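Local coordinates for protein pectate lyase (Bacillus subtilis, PDB 5AMV) that cleaves polygalacturonate by elimination with the help of a bound calcium ion, releasing oligosaccharides with unsaturated galacturonosyl groups at their non-reducing ends, at residues A162-P167 / S181-I186; D227-A232 / F251-S256; K265-H270 / Q287-N292. One frame throughout, in Å; residues are numbered along the deposited sequence.

Contact 1 (A162-P167 / S181-I186). With CA (calcium ion), chain C; ACT (acetate ion), chain D.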
loop_
_atom_site.group_PDB
_atom_site.type_symbol
_atom_site.label_atom_id
_atom_site.label_comp_id
_atom_site.label_asym_id
_atom_site.label_seq_id
_atom_site.Cartn_x
_atom_site.Cartn_y
_atom_site.Cartn_z
ATOM N N ALA A 162 -8.337 -6.338 1.190
ATOM C CA ALA A 162 -9.060 -5.429 0.316
ATOM C C ALA A 162 -9.316 -6.188 -1.023
ATOM O O ALA A 162 -8.454 -6.247 -1.923
ATOM C CB ALA A 162 -8.245 -4.091 0.139
ATOM N N TYR A 163 -10.462 -6.875 -1.077
ATOM C CA TYR A 163 -10.711 -7.952 -2.028
ATOM C C TYR A 163 -11.696 -7.478 -3.083
ATOM O O TYR A 163 -12.766 -6.942 -2.747
ATOM C CB TYR A 163 -11.355 -9.122 -1.271
ATOM C CG TYR A 163 -11.562 -10.420 -2.026
ATOM C CD1 TYR A 163 -12.684 -10.612 -2.851
ATOM C CD2 TYR A 163 -10.599 -11.451 -1.964
ATOM C CE1 TYR A 163 -12.897 -11.813 -3.482
ATOM C CE2 TYR A 163 -10.806 -12.682 -2.617
ATOM C CZ TYR A 163 -11.943 -12.835 -3.411
ATOM O OH TYR A 163 -12.149 -14.033 -4.089
ATOM N N ASP A 164 -11.346 -7.706 -4.343
ATOM C CA ASP A 164 -12.222 -7.281 -5.454
ATOM C C ASP A 164 -12.845 -8.535 -6.049
ATOM O O ASP A 164 -12.130 -9.425 -6.558
ATOM C CB ASP A 164 -11.321 -6.555 -6.491
ATOM C CG ASP A 164 -12.059 -5.958 -7.657
ATOM O OD1 ASP A 164 -13.203 -6.325 -7.970
ATOM O OD2 ASP A 164 -11.429 -5.064 -8.295
ATOM N N TYR A 165 -14.183 -8.606 -6.035
ATOM C CA TYR A 165 -14.866 -9.754 -6.619
ATOM C C TYR A 165 -14.830 -9.768 -8.161
ATOM O O TYR A 165 -15.173 -10.772 -8.760
ATOM C CB TYR A 165 -16.327 -9.815 -6.192
ATOM C CG TYR A 165 -16.515 -10.259 -4.764
ATOM C CD1 TYR A 165 -16.215 -11.584 -4.389
ATOM C CD2 TYR A 165 -16.970 -9.355 -3.800
ATOM C CE1 TYR A 165 -16.381 -11.993 -3.063
ATOM C CE2 TYR A 165 -17.128 -9.752 -2.481
ATOM C CZ TYR A 165 -16.811 -11.063 -2.144
ATOM O OH TYR A 165 -16.965 -11.428 -0.825
ATOM N N PHE A 166 -14.420 -8.671 -8.796
ATOM C CA PHE A 166 -14.608 -8.548 -10.279
ATOM C C PHE A 166 -13.343 -8.003 -10.952
ATOM O O PHE A 166 -13.393 -6.985 -11.628
ATOM C CB PHE A 166 -15.815 -7.635 -10.599
ATOM C CG PHE A 166 -17.048 -8.025 -9.823
ATOM C CD1 PHE A 166 -17.794 -9.188 -10.197
ATOM C CD2 PHE A 166 -17.437 -7.276 -8.733
ATOM C CE1 PHE A 166 -18.919 -9.574 -9.419
ATOM C CE2 PHE A 166 -18.580 -7.653 -7.966
ATOM C CZ PHE A 166 -19.295 -8.825 -8.305
ATOM N N PRO A 167 -12.215 -8.723 -10.807
ATOM C CA PRO A 167 -10.996 -8.266 -11.471
ATOM C C PRO A 167 -11.188 -8.106 -12.980
ATOM O O PRO A 167 -11.881 -8.910 -13.612
ATOM C CB PRO A 167 -9.999 -9.421 -11.216
ATOM C CG PRO A 167 -10.559 -10.285 -10.185
ATOM C CD PRO A 167 -12.032 -9.972 -10.055
ATOM N N SER A 181 -7.095 -6.031 -10.064
ATOM C CA SER A 181 -8.147 -5.624 -9.109
ATOM C C SER A 181 -7.959 -4.170 -8.684
ATOM O O SER A 181 -6.874 -3.592 -8.887
ATOM C CB SER A 181 -8.154 -6.563 -7.924
ATOM O OG SER A 181 -8.903 -7.753 -8.247
ATOM N N GLN A 182 -9.017 -3.574 -8.104
ATOM C CA GLN A 182 -9.071 -2.130 -7.869
ATOM C C GLN A 182 -8.704 -1.665 -6.465
ATOM O O GLN A 182 -8.496 -0.447 -6.301
ATOM C CB GLN A 182 -10.465 -1.572 -8.193
ATOM C CG GLN A 182 -10.748 -1.456 -9.682
ATOM C CD GLN A 182 -9.761 -0.526 -10.402
ATOM O OE1 GLN A 182 -9.666 0.672 -10.082
ATOM N NE2 GLN A 182 -9.032 -1.074 -11.381
ATOM N N TYR A 183 -8.693 -2.551 -5.459
ATOM C CA TYR A 183 -8.647 -2.030 -4.074
ATOM C C TYR A 183 -7.322 -2.256 -3.434
ATOM O O TYR A 183 -6.810 -3.371 -3.444
ATOM C CB TYR A 183 -9.768 -2.637 -3.170
ATOM C CG TYR A 183 -11.084 -2.562 -3.876
ATOM C CD1 TYR A 183 -11.582 -1.328 -4.298
ATOM C CD2 TYR A 183 -11.791 -3.729 -4.201
ATOM C CE1 TYR A 183 -12.749 -1.250 -5.035
ATOM C CE2 TYR A 183 -12.969 -3.663 -4.922
ATOM C CZ TYR A 183 -13.449 -2.446 -5.331
ATOM O OH TYR A 183 -14.581 -2.399 -6.117
ATOM N N ASP A 184 -6.802 -1.188 -2.847
ATOM C CA ASP A 184 -5.643 -1.289 -1.964
ATOM C C ASP A 184 -6.190 -1.173 -0.531
ATOM O O ASP A 184 -7.358 -0.794 -0.346
ATOM C CB ASP A 184 -4.736 -0.085 -2.220
ATOM C CG ASP A 184 -4.340 0.088 -3.669
ATOM O OD1 ASP A 184 -4.114 -0.893 -4.403
ATOM O OD2 ASP A 184 -4.156 1.256 -4.101
ATOM N N ASN A 185 -5.355 -1.395 0.498
ATOM C CA ASN A 185 -5.791 -1.025 1.861
ATOM C C ASN A 185 -5.823 0.508 2.010
ATOM O O ASN A 185 -6.805 1.064 2.511
ATOM C CB ASN A 185 -4.881 -1.672 2.920
ATOM C CG ASN A 185 -4.714 -3.146 2.672
ATOM O OD1 ASN A 185 -3.608 -3.601 2.318
ATOM N ND2 ASN A 185 -5.803 -3.932 2.851
ATOM N N ILE A 186 -4.766 1.174 1.526
ATOM C CA ILE A 186 -4.715 2.641 1.534
ATOM C C ILE A 186 -4.132 3.103 0.183
ATOM O O ILE A 186 -3.063 2.627 -0.241
ATOM C CB ILE A 186 -3.807 3.189 2.672
ATOM C CG1 ILE A 186 -4.325 2.748 4.039
ATOM C CG2 ILE A 186 -3.700 4.749 2.597
ATOM C CD1 ILE A 186 -3.347 3.072 5.187
HETATM CA CA CA C . -3.241 0.383 -6.141
HETATM C C ACT D . -15.103 -15.329 -4.995
HETATM O O ACT D . -15.191 -15.617 -3.771
HETATM O OXT ACT D . -14.427 -14.309 -5.322
HETATM C CH3 ACT D . -15.822 -16.165 -6.012
HETATM O O HOH W 1 -5.438 -6.654 0.987
HETATM O O HOH W 2 -15.278 -4.849 -7.074
HETATM O O HOH W 3 -5.438 0.572 -6.936
HETATM O O HOH W 4 -1.732 0.154 -7.922
HETATM O O HOH W 5 -2.839 2.624 -6.585
#

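Contact 2 (D227-A232 / F251-S256). With CA (calcium ion), chain C.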
loop_
_atom_site.group_PDB
_atom_site.type_symbol
_atom_site.label_atom_id
_atom_site.label_comp_id
_atom_site.label_asym_id
_atom_site.label_seq_id
_atom_site.Cartn_x
_atom_site.Cartn_y
_atom_site.Cartn_z
ATOM N N ASP A 227 -0.302 2.370 -1.494
ATOM C CA ASP A 227 0.167 2.855 -2.805
ATOM C C ASP A 227 0.084 4.378 -2.853
ATOM O O ASP A 227 -0.711 5.021 -2.121
ATOM C CB ASP A 227 -0.700 2.265 -3.935
ATOM C CG ASP A 227 -0.445 0.784 -4.167
ATOM O OD1 ASP A 227 0.558 0.210 -3.646
ATOM O OD2 ASP A 227 -1.250 0.203 -4.926
ATOM N N ALA A 228 0.896 4.975 -3.723
ATOM C CA ALA A 228 0.912 6.436 -3.899
ATOM C C ALA A 228 1.054 6.788 -5.374
ATOM O O ALA A 228 1.895 6.256 -6.038
ATOM C CB ALA A 228 2.023 7.081 -3.074
ATOM N N SER A 229 0.169 7.657 -5.869
ATOM C CA SER A 229 0.108 8.009 -7.286
ATOM C C SER A 229 -0.329 9.454 -7.446
ATOM O O SER A 229 -0.689 10.130 -6.475
ATOM C CB SER A 229 -0.901 7.119 -8.027
ATOM O OG SER A 229 -0.588 5.746 -7.878
ATOM N N ASN A 230 -0.295 9.930 -8.689
ATOM C CA ASN A 230 -0.861 11.226 -9.074
ATOM C C ASN A 230 -0.404 12.434 -8.240
ATOM O O ASN A 230 -1.206 13.237 -7.704
ATOM C CB ASN A 230 -2.383 11.101 -9.187
ATOM C CG ASN A 230 -2.798 10.033 -10.200
ATOM O OD1 ASN A 230 -2.113 9.819 -11.202
ATOM N ND2 ASN A 230 -3.894 9.330 -9.914
ATOM N N GLY A 231 0.912 12.523 -8.083
ATOM C CA GLY A 231 1.535 13.670 -7.447
ATOM C C GLY A 231 1.456 13.652 -5.936
ATOM O O GLY A 231 1.752 14.667 -5.284
ATOM N N ALA A 232 1.078 12.490 -5.364
ATOM C CA ALA A 232 1.162 12.302 -3.928
ATOM C C ALA A 232 2.537 12.789 -3.435
ATOM O O ALA A 232 3.526 12.608 -4.134
ATOM C CB ALA A 232 0.970 10.803 -3.580
ATOM N N PHE A 251 4.752 3.272 -5.824
ATOM C CA PHE A 251 4.794 4.753 -5.734
ATOM C C PHE A 251 5.081 5.267 -7.132
ATOM O O PHE A 251 6.189 5.066 -7.640
ATOM C CB PHE A 251 5.894 5.256 -4.770
ATOM C CG PHE A 251 5.819 4.695 -3.360
ATOM C CD1 PHE A 251 4.629 4.248 -2.824
ATOM C CD2 PHE A 251 6.983 4.650 -2.562
ATOM C CE1 PHE A 251 4.577 3.771 -1.523
ATOM C CE2 PHE A 251 6.930 4.191 -1.224
ATOM C CZ PHE A 251 5.729 3.731 -0.716
ATOM N N GLY A 252 4.060 5.858 -7.768
ATOM C CA GLY A 252 4.174 6.305 -9.160
ATOM C C GLY A 252 3.598 5.224 -10.036
ATOM O O GLY A 252 4.231 4.170 -10.228
ATOM N N SER A 253 2.417 5.490 -10.585
ATOM C CA SER A 253 1.607 4.457 -11.260
ATOM C C SER A 253 1.949 4.290 -12.742
ATOM O O SER A 253 1.510 3.316 -13.377
ATOM C CB SER A 253 0.134 4.862 -11.160
ATOM O OG SER A 253 -0.019 6.106 -11.843
ATOM N N SER A 254 2.727 5.204 -13.323
ATOM C CA SER A 254 2.968 5.144 -14.780
ATOM C C SER A 254 4.231 5.851 -15.265
ATOM O O SER A 254 4.559 6.938 -14.791
ATOM C CB SER A 254 1.745 5.753 -15.496
ATOM O OG SER A 254 1.950 5.739 -16.897
ATOM N N ASP A 255 4.936 5.229 -16.206
ATOM C CA ASP A 255 6.086 5.849 -16.855
ATOM C C ASP A 255 5.686 7.165 -17.568
ATOM O O ASP A 255 6.485 8.081 -17.672
ATOM C CB ASP A 255 6.694 4.878 -17.871
ATOM C CG ASP A 255 7.504 3.757 -17.213
ATOM O OD1 ASP A 255 7.526 3.658 -15.961
ATOM O OD2 ASP A 255 8.159 3.000 -17.953
ATOM N N SER A 256 4.438 7.234 -18.030
ATOM C CA SER A 256 3.912 8.396 -18.741
ATOM C C SER A 256 3.558 9.561 -17.824
ATOM O O SER A 256 3.412 10.694 -18.276
ATOM C CB SER A 256 2.681 7.995 -19.561
ATOM O OG SER A 256 3.056 7.242 -20.693
HETATM CA CA CA C . -3.241 0.383 -6.141
HETATM O O HOH W 6 1.271 8.239 -10.400
HETATM O O HOH W 4 -1.732 0.154 -7.922
HETATM O O HOH W 5 -2.839 2.624 -6.585
HETATM O O HOH W 3 -5.438 0.572 -6.936
#

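Contact 3 (K265-H270 / Q287-N292)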
loop_
_atom_site.group_PDB
_atom_site.type_symbol
_atom_site.label_atom_id
_atom_site.label_comp_id
_atom_site.label_asym_id
_atom_site.label_seq_id
_atom_site.Cartn_x
_atom_site.Cartn_y
_atom_site.Cartn_z
ATOM N N LYS A 265 7.648 12.201 -2.705
ATOM C CA LYS A 265 8.636 12.306 -1.650
ATOM C C LYS A 265 8.065 11.590 -0.450
ATOM O O LYS A 265 7.183 12.100 0.260
ATOM C CB LYS A 265 8.973 13.760 -1.319
ATOM C CG LYS A 265 9.761 14.405 -2.461
ATOM C CD LYS A 265 10.005 15.867 -2.109
ATOM C CE LYS A 265 11.149 16.490 -2.944
ATOM N NZ LYS A 265 10.920 16.390 -4.429
ATOM N N ILE A 266 8.615 10.396 -0.246
ATOM C CA ILE A 266 8.128 9.440 0.767
ATOM C C ILE A 266 9.319 8.895 1.555
ATOM O O ILE A 266 10.346 8.503 0.981
ATOM C CB ILE A 266 7.388 8.300 0.067
ATOM C CG1 ILE A 266 6.169 8.844 -0.707
ATOM C CG2 ILE A 266 6.936 7.235 1.106
ATOM C CD1 ILE A 266 5.721 7.866 -1.809
ATOM N N THR A 267 9.151 8.811 2.864
ATOM C CA THR A 267 10.118 8.150 3.725
ATOM C C THR A 267 9.521 6.870 4.276
ATOM O O THR A 267 8.453 6.902 4.867
ATOM C CB THR A 267 10.528 9.065 4.898
ATOM O OG1 THR A 267 11.107 10.262 4.368
ATOM C CG2 THR A 267 11.541 8.413 5.862
ATOM N N LEU A 268 10.221 5.760 4.062
ATOM C CA LEU A 268 9.812 4.484 4.653
ATOM C C LEU A 268 10.831 4.065 5.675
ATOM O O LEU A 268 11.985 3.802 5.320
ATOM C CB LEU A 268 9.744 3.367 3.593
ATOM C CG LEU A 268 8.849 3.660 2.373
ATOM C CD1 LEU A 268 8.826 2.445 1.481
ATOM C CD2 LEU A 268 7.413 3.969 2.784
ATOM N N HIS A 269 10.422 3.984 6.937
ATOM C CA HIS A 269 11.376 3.445 7.912
ATOM C C HIS A 269 10.778 2.547 8.967
ATOM O O HIS A 269 9.633 2.701 9.332
ATOM C CB HIS A 269 12.243 4.588 8.516
ATOM C CG HIS A 269 11.530 5.464 9.515
ATOM N ND1 HIS A 269 11.443 5.146 10.858
ATOM C CD2 HIS A 269 10.889 6.658 9.365
ATOM C CE1 HIS A 269 10.771 6.095 11.489
ATOM N NE2 HIS A 269 10.427 7.025 10.612
ATOM N N HIS A 270 11.605 1.623 9.472
ATOM C CA HIS A 270 11.218 0.637 10.486
ATOM C C HIS A 270 9.971 -0.164 10.138
ATOM O O HIS A 270 9.247 -0.646 11.045
ATOM C CB HIS A 270 11.074 1.323 11.847
ATOM C CG HIS A 270 12.365 1.842 12.399
ATOM N ND1 HIS A 270 12.779 3.148 12.212
ATOM C CD2 HIS A 270 13.329 1.239 13.131
ATOM C CE1 HIS A 270 13.948 3.327 12.812
ATOM N NE2 HIS A 270 14.313 2.176 13.360
ATOM N N GLN A 287 11.792 10.772 -4.956
ATOM C CA GLN A 287 12.894 10.779 -3.995
ATOM C C GLN A 287 12.394 10.070 -2.751
ATOM O O GLN A 287 11.739 10.685 -1.893
ATOM C CB GLN A 287 13.279 12.232 -3.685
ATOM C CG GLN A 287 13.963 12.923 -4.883
ATOM C CD GLN A 287 14.192 14.416 -4.618
ATOM O OE1 GLN A 287 14.142 14.877 -3.471
ATOM N NE2 GLN A 287 14.523 15.169 -5.690
ATOM N N VAL A 288 12.712 8.760 -2.676
ATOM C CA VAL A 288 12.128 7.904 -1.638
ATOM C C VAL A 288 13.245 7.464 -0.718
ATOM O O VAL A 288 14.194 6.807 -1.151
ATOM C CB VAL A 288 11.397 6.720 -2.269
ATOM C CG1 VAL A 288 10.784 5.824 -1.167
ATOM C CG2 VAL A 288 10.336 7.210 -3.245
ATOM N N HIS A 289 13.145 7.862 0.552
ATOM C CA HIS A 289 14.151 7.500 1.547
ATOM C C HIS A 289 13.691 6.207 2.225
ATOM O O HIS A 289 12.652 6.200 2.848
ATOM C CB HIS A 289 14.287 8.613 2.598
ATOM C CG HIS A 289 15.439 8.423 3.535
ATOM N ND1 HIS A 289 15.572 9.166 4.682
ATOM C CD2 HIS A 289 16.526 7.607 3.487
ATOM C CE1 HIS A 289 16.686 8.816 5.309
ATOM N NE2 HIS A 289 17.298 7.892 4.591
ATOM N N VAL A 290 14.478 5.150 2.122
ATOM C CA VAL A 290 14.137 3.819 2.605
ATOM C C VAL A 290 15.181 3.417 3.648
ATOM O O VAL A 290 16.331 3.136 3.303
ATOM C CB VAL A 290 14.123 2.860 1.404
ATOM C CG1 VAL A 290 13.900 1.357 1.848
ATOM C CG2 VAL A 290 13.091 3.345 0.349
ATOM N N TYR A 291 14.846 3.457 4.920
ATOM C CA TYR A 291 15.873 3.084 5.913
ATOM C C TYR A 291 15.367 2.247 7.068
ATOM O O TYR A 291 14.218 2.393 7.522
ATOM C CB TYR A 291 16.653 4.325 6.436
ATOM C CG TYR A 291 15.923 5.236 7.421
ATOM C CD1 TYR A 291 16.013 5.016 8.801
ATOM C CD2 TYR A 291 15.192 6.333 6.974
ATOM C CE1 TYR A 291 15.368 5.832 9.730
ATOM C CE2 TYR A 291 14.543 7.200 7.929
ATOM C CZ TYR A 291 14.657 6.933 9.271
ATOM O OH TYR A 291 14.042 7.776 10.192
ATOM N N ASN A 292 16.251 1.395 7.597
ATOM C CA ASN A 292 15.900 0.589 8.770
ATOM C C ASN A 292 14.640 -0.277 8.594
ATOM O O ASN A 292 13.894 -0.468 9.561
ATOM C CB ASN A 292 15.732 1.456 10.055
ATOM C CG ASN A 292 17.029 2.055 10.578
ATOM O OD1 ASN A 292 16.982 2.956 11.421
ATOM N ND2 ASN A 292 18.191 1.549 10.107
HETATM O O HOH W 7 10.741 13.749 -5.579
HETATM O O HOH W 8 13.606 11.029 4.916
#

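Contact 1 (A162-P167 / S181-I186)
Ala162 and Tyr183 bring their CA atoms to 5.6 Å and Pro167 and Ser181 to 4.5 Å, so two loops run close together without forming a sheet. They connect strands of the parallel beta-helix characteristic of polysaccharide lyase family 1, and an Asx turn at Asp164 shapes the first loop and aims its carboxylate at the second. There OD1 accepts from Phe166 N, which meets it from 37° above the carboxylate plane. With CG anti to the backbone N (chi1 -176°), the carboxylate crosses to the other loop, where OD2 accepts from Gln182 N at 2.8 Å through its anti lone pair. Gln114 supplies OD2 with a second donor, and a water links OD1 to Tyr183 OH. A short carboxylate suits this place, its two oxygens serving both loops; an alanine here would probably leave Gln182 N without its acceptor and let the turn relax. The Tyr183 ring crosses the Asp164 side chain at about a right angle, CD2 3.7 Å from Asp164 CB. Small Ala162 allows close approach, its CB 3.4 Å from Asp184 O. Beyond it the Asp184 carboxylate, with Thr187 OG1 bonded to OD2, grips calcium, OD1 at 2.3 Å and OD2 at 2.4 Å.

Contact 2 (D227-A232 / F251-S256)
Phe251 meets Ala228 in a single beta bridge, their CA atoms 4.6 Å apart, where strand 226-229 and strand 247-251, on successive coils of the parallel beta-helix, come together. Leading into the bridge, the backbone N of Ile250 bonds to OD1 of Asp227, whose OD2 binds the calcium at 2.3 Å; the carboxylate thus divides its oxygens between backbone and metal. At Phe251 itself, CA lies 3.3 Å from Ala228 O, and the ring offers CD1 to Ala228 CB at 3.9 Å. The small methyl of Ala228 packs against this ring and also touches Ile266 and Leu264, while the ring continues toward Ile266 and Leu268, an apolar surrounding that suits phenylalanine. Gly252 follows, its N-H pointing almost straight at Ala228 O, with 2.8 Å between N and O and 166° at the hydrogen. Its phi of 96° and psi of 107° would press a CB against the preceding carbonyl oxygen, which explains the glycine. At Ser253 direct backbone bonding gives way to a water. Its partner on the other segment is Asn230, which belongs to the type I' turn from Ser229 to Ala232 and whose side-chain ND2 is bonded to Asn189. The water accepts from both backbones, from Ser253 N at 3.0 Å and from Asn230 N at 2.9 Å.

Contact 3 (K265-H270 / Q287-N292)
His269 and Tyr291 sit opposite one another on neighbouring strands and project side by side from the same face. In both, CG stands between the backbone N and the carbonyl carbon (chi1 74° in His269, nearly the same in Tyr291), and this shared torsion turns the two rings alike. From its base outward, His269 first places CB over the middle of the Tyr291 ring, 3.4 Å from the centroid, in a CH-pi contact. CG comes next, 3.5 Å from Tyr291 CZ. Among the ring atoms, CD2 reaches Tyr291 OH at 3.4 Å, and that hydroxyl oxygen lies over the centre of the imidazole. The planes differ by only 9°, but the rings are slid so far that they barely overlap, with centroids 4.7 Å apart. At the ring's edge, ND1 shares a hydrogen bond with His270 ND1 at 2.8 Å, where either could be the donor. At the far end, NE2 bonds to Asp12, so both nitrogens fix the rotation of the ring.

The backbones beneath belong to successive coils of the parallel beta-helix, which stack strand on strand in register. Strands 266-269 and 287-291 run 10° from parallel, and Leu268 N donates to His289 O at 2.8 Å. Beta-branched and leucine side chains, Ile266, Leu268, Val288 and Val290, occupy one face, an apolar choice for a buried surface. The other carries polar groups: a water joins Thr267 OG1 to His289 ND1, while Trp14 N and Gln321 also bind these two side chains. Where the strands end, His270 and Asn292 both adopt positive phi, a conformation asparagine tolerates well. Asn292 CB rests over the His270 ring, 3.7 Å from its centroid, and Asp380 holds both, its OD2 bonded to His270 NE2 and its backbone N to Asn292 OD1.

How the contacts relate
Contacts 1 and 2, with centres about 18 Å apart, meet at the calcium: Asp184 OD1 and Asp227 OD2 come within 3.1 Å because the ion draws both carboxylates in, and Asp223 completes the protein ligands beside three waters. Backbones join as well, Ile186 O lying 3.0 Å from Asp227 N in a probable hydrogen bond. Contact 3, centred about 16 Å from contact 2, is reached through apolar side chains, Phe251 CG standing 3.5 Å from Ile266 CD1. Contacts 1 and 3 do not touch; their centres are about 25 Å apart. Toward the substrate, the Ser253 side chain is about 10 Å from a bound galacturonate. In contact 3, the Leu268 side chain lies about 10 Å from that of Arg279, the inferred active-site residue.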